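Long-range contacts in cytochrome P450 reductase (PDB 5OGX), which passes electrons from NADH through FAD and a [2Fe-2S] cluster to the partner cytochrome P450 that O-demethylates lignin-derived aromatics such as guaiacol: residues Glu162-Arg167 and Leu250-Arg255; Ile113-Arg118 and Gly243-Ala248. All blocks are in the same frame, centred on the assembly; numbering follows the deposited sequence.

Both contacts lie in the seam between the FAD-binding barrel and the NAD-binding domain, with centres about 8 Å apart. Contact 1 is the buried, flavin-side half, where strand 160-166 supplies His164 and Arg166 to FAD; contact 2 is the surface half, at the turn joining strands 101-114 and 117-124. They are stitched together directly. Strands 117-124 and 160-166 are neighbours in one sheet, Arg167 NE forms a salt bridge with Asp116 OD1 at 3.0 Å, and Tyr251 CD2 packs on Ile113 CD1 at 3.5 Å. On the other domain, 243-248 leads almost at once into 250-255. Asp116 of contact 2 has its side chain about 9 Å from FAD at the nearest atoms.

Contact 1 (Glu162-Arg167 and Leu250-Arg255); sequences ELHVRR and LYDLGR. With FAD (flavin-adenine dinucleotide), chain B.
His164 and Tyr251 meet with their rings almost perpendicular, the planes at 88°, in an offset edge-to-face pair: the tyrosine turns its CE2 edge toward the imidazole face. Tyr251 OH also hydrogen-bonds His164 ND1 at 2.9 Å. The other imidazole nitrogen, NE2, gives a nearly straight bond of 2.9 Å to Glu162 OE2, which lies in the ring plane, so both nitrogens are held and the ring's rotation is fixed. From the opposite direction Arg255 brings NH2 to the same OE2 at 2.7 Å, a salt bridge received on the syn lone pair of that oxygen, with carboxylate and guanidinium only 9° from coplanar. Glu162 gets there stretched out, CG anti to the backbone N (chi1 178°). Arg255 NH2 reaches Asp252 OD2 as well, at 2.9 Å, and Arg119 forms salt bridges with both acids, probably easing the repulsion between these carboxylates. The backbone beneath reads the flavin: FAD N3 donates to His164 O at 2.7 Å, and Arg166 N donates to FAD O2 at 2.9 Å. Strand 160-166, at the edge of the antiparallel sheet beside 117-124, thus faces the start of helix 253-262, while helix 219-232 adds Ala220 against His164 and Val223 against Arg255.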
loop_
_atom_site.group_PDB
_atom_site.type_symbol
_atom_site.label_atom_id
_atom_site.label_comp_id
_atom_site.label_asym_id
_atom_site.label_seq_id
_atom_site.Cartn_x
_atom_site.Cartn_y
_atom_site.Cartn_z
ATOM N N GLU A 162 -12.186 0.761 4.816
ATOM C CA GLU A 162 -12.704 1.194 3.519
ATOM C C GLU A 162 -11.734 0.771 2.426
ATOM O O GLU A 162 -10.587 1.231 2.406
ATOM C CB GLU A 162 -12.913 2.711 3.476
ATOM C CG GLU A 162 -13.404 3.202 2.121
ATOM C CD GLU A 162 -13.514 4.718 2.051
ATOM O OE1 GLU A 162 -13.259 5.362 3.078
ATOM O OE2 GLU A 162 -13.848 5.246 0.971
ATOM N N LEU A 163 -12.209 -0.065 1.497
ATOM C CA LEU A 163 -11.418 -0.529 0.361
ATOM C C LEU A 163 -12.035 -0.017 -0.933
ATOM O O LEU A 163 -13.263 0.093 -1.049
ATOM C CB LEU A 163 -11.355 -2.075 0.315
ATOM C CG LEU A 163 -11.105 -2.779 1.647
ATOM C CD1 LEU A 163 -11.159 -4.304 1.468
ATOM C CD2 LEU A 163 -9.762 -2.362 2.202
ATOM N N HIS A 164 -11.180 0.282 -1.914
ATOM C CA HIS A 164 -11.608 0.616 -3.275
ATOM C C HIS A 164 -11.069 -0.460 -4.201
ATOM O O HIS A 164 -9.854 -0.584 -4.358
ATOM C CB HIS A 164 -11.082 1.986 -3.726
ATOM C CG HIS A 164 -11.451 3.112 -2.814
ATOM N ND1 HIS A 164 -10.938 4.382 -2.970
ATOM C CD2 HIS A 164 -12.279 3.165 -1.741
ATOM C CE1 HIS A 164 -11.434 5.171 -2.031
ATOM N NE2 HIS A 164 -12.253 4.460 -1.275
ATOM N N VAL A 165 -11.963 -1.222 -4.823
ATOM C CA VAL A 165 -11.590 -2.422 -5.563
ATOM C C VAL A 165 -11.883 -2.220 -7.042
ATOM O O VAL A 165 -13.019 -1.921 -7.419
ATOM C CB VAL A 165 -12.348 -3.647 -5.031
ATOM C CG1 VAL A 165 -11.847 -4.916 -5.722
ATOM C CG2 VAL A 165 -12.181 -3.746 -3.519
ATOM N N ARG A 166 -10.873 -2.431 -7.878
ATOM C CA ARG A 166 -11.048 -2.397 -9.326
ATOM C C ARG A 166 -11.235 -3.814 -9.863
ATOM O O ARG A 166 -10.458 -4.720 -9.528
ATOM C CB ARG A 166 -9.849 -1.729 -9.997
ATOM C CG ARG A 166 -9.928 -1.740 -11.508
ATOM C CD ARG A 166 -10.514 -0.453 -12.059
ATOM N NE ARG A 166 -10.564 -0.484 -13.519
ATOM C CZ ARG A 166 -9.513 -0.296 -14.311
ATOM N NH1 ARG A 166 -9.659 -0.350 -15.630
ATOM N NH2 ARG A 166 -8.317 -0.049 -13.789
ATOM N N ARG A 167 -12.265 -4.002 -10.691
ATOM C CA ARG A 167 -12.528 -5.306 -11.285
ATOM C C ARG A 167 -11.462 -5.642 -12.318
ATOM O O ARG A 167 -11.221 -4.867 -13.246
ATOM C CB ARG A 167 -13.916 -5.329 -11.940
ATOM C CG ARG A 167 -14.435 -6.734 -12.267
ATOM C CD ARG A 167 -15.832 -6.688 -12.914
ATOM N NE ARG A 167 -15.793 -6.004 -14.206
ATOM C CZ ARG A 167 -15.482 -6.592 -15.358
ATOM N NH1 ARG A 167 -15.207 -7.893 -15.402
ATOM N NH2 ARG A 167 -15.458 -5.878 -16.476
ATOM N N LEU A 250 -14.310 7.810 -12.600
ATOM C CA LEU A 250 -14.069 8.713 -11.484
ATOM C C LEU A 250 -15.082 8.461 -10.380
ATOM O O LEU A 250 -16.210 8.016 -10.634
ATOM C CB LEU A 250 -14.136 10.177 -11.940
ATOM C CG LEU A 250 -13.148 10.610 -13.029
ATOM C CD1 LEU A 250 -13.539 11.961 -13.605
ATOM C CD2 LEU A 250 -11.725 10.640 -12.438
ATOM N N TYR A 251 -14.673 8.734 -9.143
ATOM C CA TYR A 251 -15.575 8.541 -8.018
ATOM C C TYR A 251 -15.212 9.482 -6.879
ATOM O O TYR A 251 -14.135 10.085 -6.854
ATOM C CB TYR A 251 -15.581 7.075 -7.531
ATOM C CG TYR A 251 -14.254 6.521 -7.060
ATOM C CD1 TYR A 251 -13.390 5.891 -7.955
ATOM C CD2 TYR A 251 -13.879 6.585 -5.717
ATOM C CE1 TYR A 251 -12.185 5.363 -7.538
ATOM C CE2 TYR A 251 -12.661 6.051 -5.286
ATOM C CZ TYR A 251 -11.822 5.444 -6.209
ATOM O OH TYR A 251 -10.626 4.906 -5.797
ATOM N N ASP A 252 -16.165 9.628 -5.955
ATOM C CA ASP A 252 -16.008 10.440 -4.749
ATOM C C ASP A 252 -15.653 11.894 -5.065
ATOM O O ASP A 252 -14.976 12.562 -4.282
ATOM C CB ASP A 252 -14.970 9.826 -3.806
ATOM C CG ASP A 252 -15.545 8.691 -2.994
ATOM O OD1 ASP A 252 -16.779 8.489 -3.077
ATOM O OD2 ASP A 252 -14.769 8.000 -2.296
ATOM N N LEU A 253 -16.116 12.409 -6.206
ATOM C CA LEU A 253 -15.794 13.790 -6.545
ATOM C C LEU A 253 -16.315 14.749 -5.478
ATOM O O LEU A 253 -15.632 15.716 -5.119
ATOM C CB LEU A 253 -16.354 14.139 -7.925
ATOM C CG LEU A 253 -15.783 13.249 -9.037
ATOM C CD1 LEU A 253 -16.397 13.579 -10.390
ATOM C CD2 LEU A 253 -14.253 13.370 -9.093
ATOM N N GLY A 254 -17.493 14.464 -4.918
ATOM C CA GLY A 254 -18.031 15.332 -3.878
ATOM C C GLY A 254 -17.169 15.345 -2.629
ATOM O O GLY A 254 -16.996 16.392 -1.992
ATOM N N ARG A 255 -16.603 14.185 -2.270
ATOM C CA ARG A 255 -15.729 14.103 -1.100
ATOM C C ARG A 255 -14.472 14.938 -1.297
ATOM O O ARG A 255 -14.056 15.668 -0.391
ATOM C CB ARG A 255 -15.352 12.644 -0.794
ATOM C CG ARG A 255 -14.115 12.544 0.090
ATOM C CD ARG A 255 -14.147 11.414 1.123
ATOM N NE ARG A 255 -14.023 10.123 0.470
ATOM C CZ ARG A 255 -13.605 8.990 1.039
ATOM N NH1 ARG A 255 -13.241 8.930 2.315
ATOM N NH2 ARG A 255 -13.571 7.890 0.308
HETATM P PA FAD B . -5.881 -12.359 -10.570
HETATM O O1A FAD B . -6.680 -13.639 -10.600
HETATM O O2A FAD B . -4.670 -12.409 -9.670
HETATM O O5B FAD B . -5.372 -11.952 -12.085
HETATM C C5B FAD B . -6.127 -12.369 -13.201
HETATM C C4B FAD B . -5.263 -12.109 -14.469
HETATM O O4B FAD B . -5.199 -10.826 -14.699
HETATM C C3B FAD B . -3.813 -12.562 -14.226
HETATM O O3B FAD B . -3.310 -13.069 -15.380
HETATM C C2B FAD B . -3.084 -11.266 -13.796
HETATM O O2B FAD B . -1.615 -11.348 -14.056
HETATM C C1B FAD B . -3.677 -10.328 -14.487
HETATM N N9A FAD B . -3.806 -9.103 -13.741
HETATM C C8A FAD B . -3.725 -8.966 -12.410
HETATM N N7A FAD B . -3.931 -7.674 -12.119
HETATM C C5A FAD B . -4.153 -7.023 -13.275
HETATM C C6A FAD B . -4.416 -5.700 -13.537
HETATM N N6A FAD B . -4.575 -4.460 -12.800
HETATM N N1A FAD B . -4.606 -5.296 -14.786
HETATM C C2A FAD B . -4.535 -6.186 -15.807
HETATM N N3A FAD B . -4.277 -7.495 -15.557
HETATM C C4A FAD B . -4.086 -7.903 -14.279
HETATM N N1 FAD B . -6.233 -3.604 -6.085
HETATM C C2 FAD B . -7.394 -2.739 -5.920
HETATM O O2 FAD B . -8.304 -2.811 -6.677
HETATM N N3 FAD B . -7.435 -1.795 -4.794
HETATM C C4 FAD B . -6.368 -1.660 -3.851
HETATM O O4 FAD B . -6.430 -0.876 -2.964
HETATM C C4X FAD B . -5.179 -2.542 -4.058
HETATM N N5 FAD B . -4.103 -2.457 -3.119
HETATM C C5X FAD B . -2.943 -3.315 -3.344
HETATM C C6 FAD B . -1.864 -3.187 -2.464
HETATM C C7 FAD B . -0.763 -4.017 -2.691
HETATM C C7M FAD B . 0.306 -3.762 -1.630
HETATM C C8 FAD B . -0.742 -4.928 -3.745
HETATM C C8M FAD B . 0.498 -5.799 -3.905
HETATM C C9 FAD B . -1.814 -5.043 -4.625
HETATM C C9A FAD B . -2.904 -4.222 -4.416
HETATM N N10 FAD B . -4.034 -4.353 -5.353
HETATM C C10 FAD B . -5.147 -3.485 -5.155
HETATM C "C1'" FAD B . -4.032 -5.359 -6.428
HETATM C "C2'" FAD B . -4.906 -6.521 -5.791
HETATM O "O2'" FAD B . -4.331 -7.107 -4.630
HETATM C "C3'" FAD B . -5.210 -7.689 -6.755
HETATM O "O3'" FAD B . -4.012 -8.066 -7.370
HETATM C "C4'" FAD B . -6.231 -7.280 -7.833
HETATM O "O4'" FAD B . -7.459 -6.965 -7.233
HETATM C "C5'" FAD B . -6.454 -8.420 -8.850
HETATM O "O5'" FAD B . -6.648 -9.635 -8.151
HETATM P P FAD B . -7.581 -10.804 -8.824
HETATM O O1P FAD B . -7.500 -12.015 -7.936
HETATM O O2P FAD B . -8.968 -10.286 -9.127
HETATM O O3P FAD B . -6.872 -11.100 -10.271
#

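Contact 2 (Ile113-Arg118 and Gly243-Ala248)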
loop_
_atom_site.group_PDB
_atom_site.type_symbol
_atom_site.label_atom_id
_atom_site.label_comp_id
_atom_site.label_asym_id
_atom_site.label_seq_id
_atom_site.Cartn_x
_atom_site.Cartn_y
_atom_site.Cartn_z
ATOM N N ILE A 113 -19.439 2.068 -7.286
ATOM C CA ILE A 113 -19.237 3.510 -7.204
ATOM C C ILE A 113 -18.767 4.129 -8.513
ATOM O O ILE A 113 -18.848 5.361 -8.656
ATOM C CB ILE A 113 -18.269 3.883 -6.057
ATOM C CG1 ILE A 113 -16.869 3.285 -6.272
ATOM C CG2 ILE A 113 -18.842 3.448 -4.715
ATOM C CD1 ILE A 113 -15.880 3.709 -5.195
ATOM N N ALA A 114 -18.297 3.337 -9.467
ATOM C CA ALA A 114 -17.813 3.835 -10.750
ATOM C C ALA A 114 -17.615 2.629 -11.658
ATOM O O ALA A 114 -17.733 1.481 -11.221
ATOM C CB ALA A 114 -16.517 4.642 -10.598
ATOM N N ARG A 115 -17.318 2.900 -12.928
ATOM C CA ARG A 115 -17.061 1.819 -13.873
ATOM C C ARG A 115 -16.032 0.849 -13.308
ATOM O O ARG A 115 -14.918 1.248 -12.949
ATOM C CB ARG A 115 -16.572 2.370 -15.211
ATOM C CG ARG A 115 -16.228 1.273 -16.214
ATOM C CD ARG A 115 -16.078 1.840 -17.616
ATOM N NE ARG A 115 -14.987 2.810 -17.699
ATOM C CZ ARG A 115 -14.714 3.527 -18.785
ATOM N NH1 ARG A 115 -13.705 4.387 -18.784
ATOM N NH2 ARG A 115 -15.452 3.380 -19.873
ATOM N N ASP A 116 -16.430 -0.421 -13.204
ATOM C CA ASP A 116 -15.567 -1.500 -12.715
ATOM C C ASP A 116 -14.972 -1.202 -11.340
ATOM O O ASP A 116 -13.885 -1.682 -11.022
ATOM C CB ASP A 116 -14.434 -1.799 -13.701
ATOM C CG ASP A 116 -14.920 -2.486 -14.958
ATOM O OD1 ASP A 116 -15.978 -3.143 -14.910
ATOM O OD2 ASP A 116 -14.235 -2.364 -15.993
ATOM N N THR A 117 -15.665 -0.430 -10.505
ATOM C CA THR A 117 -15.109 -0.007 -9.225
ATOM C C THR A 117 -16.133 -0.213 -8.122
ATOM O O THR A 117 -17.296 0.178 -8.269
ATOM C CB THR A 117 -14.671 1.466 -9.261
ATOM O OG1 THR A 117 -13.810 1.685 -10.383
ATOM C CG2 THR A 117 -13.923 1.817 -7.989
ATOM N N ARG A 118 -15.695 -0.819 -7.017
ATOM C CA ARG A 118 -16.546 -1.028 -5.857
ATOM C C ARG A 118 -15.890 -0.497 -4.591
ATOM O O ARG A 118 -14.674 -0.618 -4.407
ATOM C CB ARG A 118 -16.866 -2.500 -5.668
ATOM C CG ARG A 118 -18.027 -2.935 -6.528
ATOM C CD ARG A 118 -18.367 -4.402 -6.378
ATOM N NE ARG A 118 -19.720 -4.600 -6.890
ATOM C CZ ARG A 118 -20.501 -5.643 -6.630
ATOM N NH1 ARG A 118 -20.081 -6.635 -5.849
ATOM N NH2 ARG A 118 -21.717 -5.685 -7.164
ATOM N N GLY A 243 -5.463 9.230 -12.068
ATOM C CA GLY A 243 -5.323 8.866 -13.469
ATOM C C GLY A 243 -6.237 7.711 -13.825
ATOM O O GLY A 243 -6.099 6.614 -13.274
ATOM N N VAL A 244 -7.183 7.942 -14.738
ATOM C CA VAL A 244 -8.153 6.933 -15.141
ATOM C C VAL A 244 -8.313 6.983 -16.656
ATOM O O VAL A 244 -7.818 7.884 -17.332
ATOM C CB VAL A 244 -9.528 7.138 -14.470
ATOM C CG1 VAL A 244 -9.438 6.978 -12.953
ATOM C CG2 VAL A 244 -10.069 8.503 -14.822
ATOM N N ARG A 245 -9.024 5.992 -17.186
ATOM C CA ARG A 245 -9.254 5.948 -18.624
ATOM C C ARG A 245 -10.257 7.010 -19.066
ATOM O O ARG A 245 -10.072 7.651 -20.107
ATOM C CB ARG A 245 -9.731 4.554 -19.027
ATOM C CG ARG A 245 -8.602 3.548 -19.176
ATOM C CD ARG A 245 -9.133 2.173 -19.566
ATOM N NE ARG A 245 -10.131 1.689 -18.615
ATOM C CZ ARG A 245 -11.405 1.453 -18.916
ATOM N NH1 ARG A 245 -11.852 1.653 -20.151
ATOM N NH2 ARG A 245 -12.235 1.016 -17.980
ATOM N N GLY A 246 -11.338 7.187 -18.308
ATOM C CA GLY A 246 -12.392 8.104 -18.712
ATOM C C GLY A 246 -13.184 8.566 -17.510
ATOM O O GLY A 246 -12.995 8.081 -16.392
ATOM N N ALA A 247 -14.110 9.503 -17.763
ATOM C CA ALA A 247 -14.883 10.077 -16.666
ATOM C C ALA A 247 -15.705 9.019 -15.945
ATOM O O ALA A 247 -15.969 9.151 -14.741
ATOM C CB ALA A 247 -15.789 11.196 -17.181
ATOM N N ALA A 248 -16.089 7.950 -16.647
ATOM C CA ALA A 248 -16.881 6.898 -16.026
ATOM C C ALA A 248 -16.137 6.199 -14.899
ATOM O O ALA A 248 -16.772 5.541 -14.061
ATOM C CB ALA A 248 -17.310 5.878 -17.084
#
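Two arginines lie against each other by their guanidinium faces: Arg245 covers one face of the Arg115 group, offset toward its rim, the planes 26° apart and the side chains crossing at about a right angle. Arg115 NE and Arg245 NH2, both donors, come within 3.3 Å without bonding. Acids outside the pair probably offset the like charges, since Arg115 NH1 makes salt bridges to Asp249 and Glu275, while Arg245 makes long, weak ion pairs with the same two. On the opposite face of the Arg115 group sits Ala248 CB, centred over it and 3.9 Å from CZ, which leaves the guanidinium sandwiched. Arg115 reaches this slot with CG trans to the backbone N (chi1 177°) and a bend at chi3. A serine here would probably deprive Asp249 and Glu275 of their closer cationic partner, leaving them the long pairs with Arg245, and open a gap between Arg245 and Ala248. The backbone adds a bond from Arg115 N to Ala248 O, 2.9 Å long. Arg115 is in a type II beta turn, Ala114 to Thr117, closing a hairpin whose Ile113 and Ala114 form a classic beta bulge opposite Thr117. The hairpin tip of the flavin barrel thereby meets the loop after strand 238-244, a domain junction of the ferredoxin reductase-like fold.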